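Local coordinates for gamma-glutamyltranspeptidase (Ggt) (Helicobacter pylori 26695, PDB 5BPK), which probably hydrolyses and transfers gamma-glutamyl groups of glutathione and related compounds, as an N-terminal nucleophile (Ntn) hydrolase built from two kinds of chain, at residues 337-340 with 341-345; 277-280 with 281-284. All coordinates share one frame; numbering follows the deposited sequence.

Contact 1: residues 337-340 with 341-345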
loop_
_atom_site.group_PDB
_atom_site.type_symbol
_atom_site.label_atom_id
_atom_site.label_comp_id
_atom_site.label_asym_id
_atom_site.label_seq_id
_atom_site.Cartn_x
_atom_site.Cartn_y
_atom_site.Cartn_z
ATOM N N SER A 337 22.813 -0.958 2.127
ATOM C CA SER A 337 22.788 -0.651 3.550
ATOM C C SER A 337 21.766 0.449 3.808
ATOM O O SER A 337 21.890 1.551 3.270
ATOM C CB SER A 337 24.168 -0.199 4.019
ATOM O OG SER A 337 25.086 -1.281 3.997
ATOM N N VAL A 338 20.770 0.151 4.641
ATOM C CA VAL A 338 19.694 1.097 4.933
ATOM C C VAL A 338 19.749 1.452 6.417
ATOM O O VAL A 338 19.611 0.569 7.275
ATOM C CB VAL A 338 18.306 0.518 4.593
ATOM C CG1 VAL A 338 17.219 1.575 4.857
ATOM C CG2 VAL A 338 18.269 0.032 3.158
ATOM N N PRO A 339 19.993 2.740 6.736
ATOM C CA PRO A 339 20.215 3.148 8.126
ATOM C C PRO A 339 18.902 3.360 8.892
ATOM O O PRO A 339 18.639 4.443 9.422
ATOM C CB PRO A 339 20.997 4.457 7.968
ATOM C CG PRO A 339 20.462 5.028 6.703
ATOM C CD PRO A 339 20.298 3.842 5.802
ATOM N N VAL A 340 18.105 2.303 8.990
ATOM C CA VAL A 340 16.781 2.407 9.602
ATOM C C VAL A 340 16.906 2.910 11.033
ATOM O O VAL A 340 16.206 3.838 11.421
ATOM C CB VAL A 340 16.019 1.056 9.590
ATOM C CG1 VAL A 340 14.706 1.158 10.397
ATOM C CG2 VAL A 340 15.747 0.601 8.150
ATOM N N ASP A 341 17.820 2.312 11.792
ATOM C CA ASP A 341 17.996 2.654 13.204
ATOM C C ASP A 341 18.367 4.123 13.396
ATOM O O ASP A 341 17.918 4.742 14.356
ATOM C CB ASP A 341 19.051 1.755 13.867
ATOM C CG ASP A 341 18.531 0.349 14.166
ATOM O OD1 ASP A 341 17.309 0.100 14.064
ATOM O OD2 ASP A 341 19.353 -0.518 14.521
ATOM N N LYS A 342 19.181 4.675 12.498
ATOM C CA LYS A 342 19.540 6.098 12.578
ATOM C C LYS A 342 18.353 6.993 12.226
ATOM O O LYS A 342 18.141 8.023 12.857
ATOM C CB LYS A 342 20.739 6.429 11.677
ATOM C CG LYS A 342 22.059 5.816 12.152
ATOM C CD LYS A 342 23.177 6.087 11.163
ATOM C CE LYS A 342 24.481 5.429 11.590
ATOM N NZ LYS A 342 25.578 5.761 10.638
ATOM N N LEU A 343 17.587 6.607 11.211
ATOM C CA LEU A 343 16.445 7.404 10.773
ATOM C C LEU A 343 15.313 7.457 11.811
ATOM O O LEU A 343 14.609 8.461 11.887
ATOM C CB LEU A 343 15.918 6.901 9.415
ATOM C CG LEU A 343 16.843 7.124 8.209
ATOM C CD1 LEU A 343 16.312 6.372 7.006
ATOM C CD2 LEU A 343 17.041 8.633 7.880
ATOM N N ILE A 344 15.149 6.392 12.598
ATOM C CA ILE A 344 14.100 6.346 13.623
ATOM C C ILE A 344 14.612 6.711 15.012
ATOM O O ILE A 344 13.874 6.608 15.992
ATOM C CB ILE A 344 13.328 4.983 13.657
ATOM C CG1 ILE A 344 14.205 3.811 14.150
ATOM C CG2 ILE A 344 12.752 4.681 12.284
ATOM C CD1 ILE A 344 13.459 2.477 14.267
ATOM N N ASN A 345 15.874 7.127 15.098
ATOM C CA ASN A 345 16.460 7.554 16.376
ATOM C C ASN A 345 15.806 8.849 16.842
ATOM O O ASN A 345 15.757 9.818 16.103
ATOM C CB ASN A 345 17.969 7.756 16.200
ATOM C CG ASN A 345 18.668 8.146 17.478
ATOM O OD1 ASN A 345 18.748 9.324 17.812
ATOM N ND2 ASN A 345 19.228 7.165 18.169
#

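Contact 2: residues 277-280 with 281-284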
loop_
_atom_site.group_PDB
_atom_site.type_symbol
_atom_site.label_atom_id
_atom_site.label_comp_id
_atom_site.label_asym_id
_atom_site.label_seq_id
_atom_site.Cartn_x
_atom_site.Cartn_y
_atom_site.Cartn_z
ATOM N N ILE A 277 3.985 -0.179 15.062
ATOM C CA ILE A 277 4.512 -1.360 14.357
ATOM C C ILE A 277 4.213 -1.173 12.878
ATOM O O ILE A 277 3.051 -1.135 12.489
ATOM C CB ILE A 277 3.834 -2.677 14.835
ATOM C CG1 ILE A 277 3.890 -2.784 16.367
ATOM C CG2 ILE A 277 4.463 -3.914 14.152
ATOM C CD1 ILE A 277 5.272 -2.981 16.928
ATOM N N SER A 278 5.244 -1.079 12.047
ATOM C CA SER A 278 5.032 -0.813 10.626
ATOM C C SER A 278 6.048 -1.517 9.734
ATOM O O SER A 278 6.909 -2.273 10.226
ATOM C CB SER A 278 4.990 0.704 10.376
ATOM O OG SER A 278 4.473 1.006 9.085
ATOM N N MET A 279 5.931 -1.301 8.423
ATOM C CA MET A 279 6.712 -2.091 7.476
ATOM C C MET A 279 8.122 -1.576 7.272
ATOM O O MET A 279 8.346 -0.391 7.003
ATOM C CB MET A 279 6.029 -2.197 6.125
ATOM C CG MET A 279 6.715 -3.177 5.200
ATOM S SD MET A 279 6.648 -4.874 5.827
ATOM C CE MET A 279 8.181 -5.529 5.142
ATOM N N SER A 280 9.048 -2.518 7.384
ATOM C CA SER A 280 10.479 -2.305 7.246
ATOM C C SER A 280 10.897 -2.429 5.775
ATOM O O SER A 280 10.069 -2.746 4.920
ATOM C CB SER A 280 11.175 -3.372 8.079
ATOM O OG SER A 280 10.592 -4.651 7.850
ATOM N N PRO A 281 12.195 -2.205 5.473
ATOM C CA PRO A 281 12.634 -2.412 4.100
ATOM C C PRO A 281 12.249 -3.801 3.597
ATOM O O PRO A 281 12.386 -4.777 4.329
ATOM C CB PRO A 281 14.149 -2.229 4.198
ATOM C CG PRO A 281 14.275 -1.148 5.231
ATOM C CD PRO A 281 13.236 -1.533 6.270
ATOM N N PRO A 282 11.792 -3.908 2.342
ATOM C CA PRO A 282 11.910 -2.976 1.226
ATOM C C PRO A 282 10.843 -1.889 1.102
ATOM O O PRO A 282 10.790 -1.221 0.074
ATOM C CB PRO A 282 11.872 -3.906 0.015
ATOM C CG PRO A 282 10.954 -4.969 0.442
ATOM C CD PRO A 282 11.255 -5.199 1.892
ATOM N N SER A 283 10.025 -1.689 2.130
ATOM C CA SER A 283 9.278 -0.439 2.218
ATOM C C SER A 283 10.076 0.623 2.977
ATOM O O SER A 283 10.837 0.306 3.889
ATOM C CB SER A 283 7.929 -0.624 2.880
ATOM O OG SER A 283 7.172 0.544 2.686
ATOM N N SER A 284 9.884 1.877 2.576
ATOM C CA SER A 284 10.358 3.045 3.306
ATOM C C SER A 284 9.275 3.540 4.267
ATOM O O SER A 284 9.537 4.392 5.119
ATOM C CB SER A 284 10.668 4.171 2.314
ATOM O OG SER A 284 9.478 4.646 1.694
HETATM O O HOH W 1 10.540 1.115 6.466
#

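Contact 1: residues 337-340 with 341-345
V340 and I344 bring their branches together one helical turn apart: V340 sets CG1 opposite its backbone N (chi1 173°), while I344 tucks CG1 between its own N and carbonyl carbon (chi1 68°), which lays I344 CG1 beside V340 O at 3.4 Å. Their ends, V340 CG1 and I344 CD1, meet at 4.3 Å. The same V340 oxygen accepts the amide of I344, with N and O 3.0 Å apart. L343 N makes the matching bond to P339 O, also at 3.0 Å and straighter, with an N-H...O angle of 160°. These two i to i+4 bonds define the one-turn helix 340-343. P339 is its N-cap, where proline's missing N-H costs the helix no bond, because the helical bonds begin with its carbonyl. P339 is also the centre of an inverse gamma turn, closed by a weak bond from V340 N to V338 O, which swings the chain into the helix. Leucine fits the inner face: L343 is buried against M330, T287 and D325, and its CD1 reaches P339 CG at 4.4 Å. On the outer side, the extended chain of K342 runs past the proline, CD lying 4.2 Å from P339 CB, and its NZ gives a weak bond to L374 O. Next in the chain, N345 uses OD1 to cap the following helix at Y348 N.

Contact 2: residues 277-280 with 281-284
The peptide carbonyl of S280 is met obliquely by S283: the amide N of S283 lies 3.0 Å from S280 O, tilted 29° out of the carbonyl plane, with a C=O...N angle of 125°. Across the trans peptide to P281, S280 CB and P281 CD are 3.3 Å apart, tighter than usual for two carbons. This is a type VIa beta turn, S280-P281-P282-S283, with a cis peptide between the two prolines. Proline suits both middle places: the P281 ring holds phi where the turn needs it, and P282, as an imide, makes the cis bond before it accessible. M279 packs beside the turn, against F87 and A99. With CG opposite its backbone N (chi1 -171°) and the chain bent at chi2, M279 CG lies 3.7 Å from S283 CB, and its methyl CE curls round to P282 CD at 4.5 Å. Small hydroxyl residues fit the flanks: S280 OG bonds K265 O, while S283 OG pairs with G285 N at the start of helix 285-296 and with M74 O of the neighbouring subunit. The S283 side chain is about 6 Å from the bound dihydro-oxazolyl amino acid. One water bridges the backbone beside the turn, donating to M279 O and to S283 O, 2.7 Å from each.

From the N terminus, contact 2 comes first: it turns the chain between strand 274-278, an outer strand of this chain's sheet, which the neighbouring subunit continues, and helix 285-296, close to the ligand. The long helix 309-329 then intervenes, and contact 1 joins the loop after it to helix 340-343, just ahead of helix 346-354. The two contacts follow in series, neither nesting nor crossing, and each closes a local turn. Although far apart along the chain, they meet in space: their centres are about 11 Å apart, V340 CG2 lies 3.7 Å from P281 CG, and V338 CG1 is 4.0 Å from that same atom. The P281 ring thus joins the buried turn to the more exposed helix start.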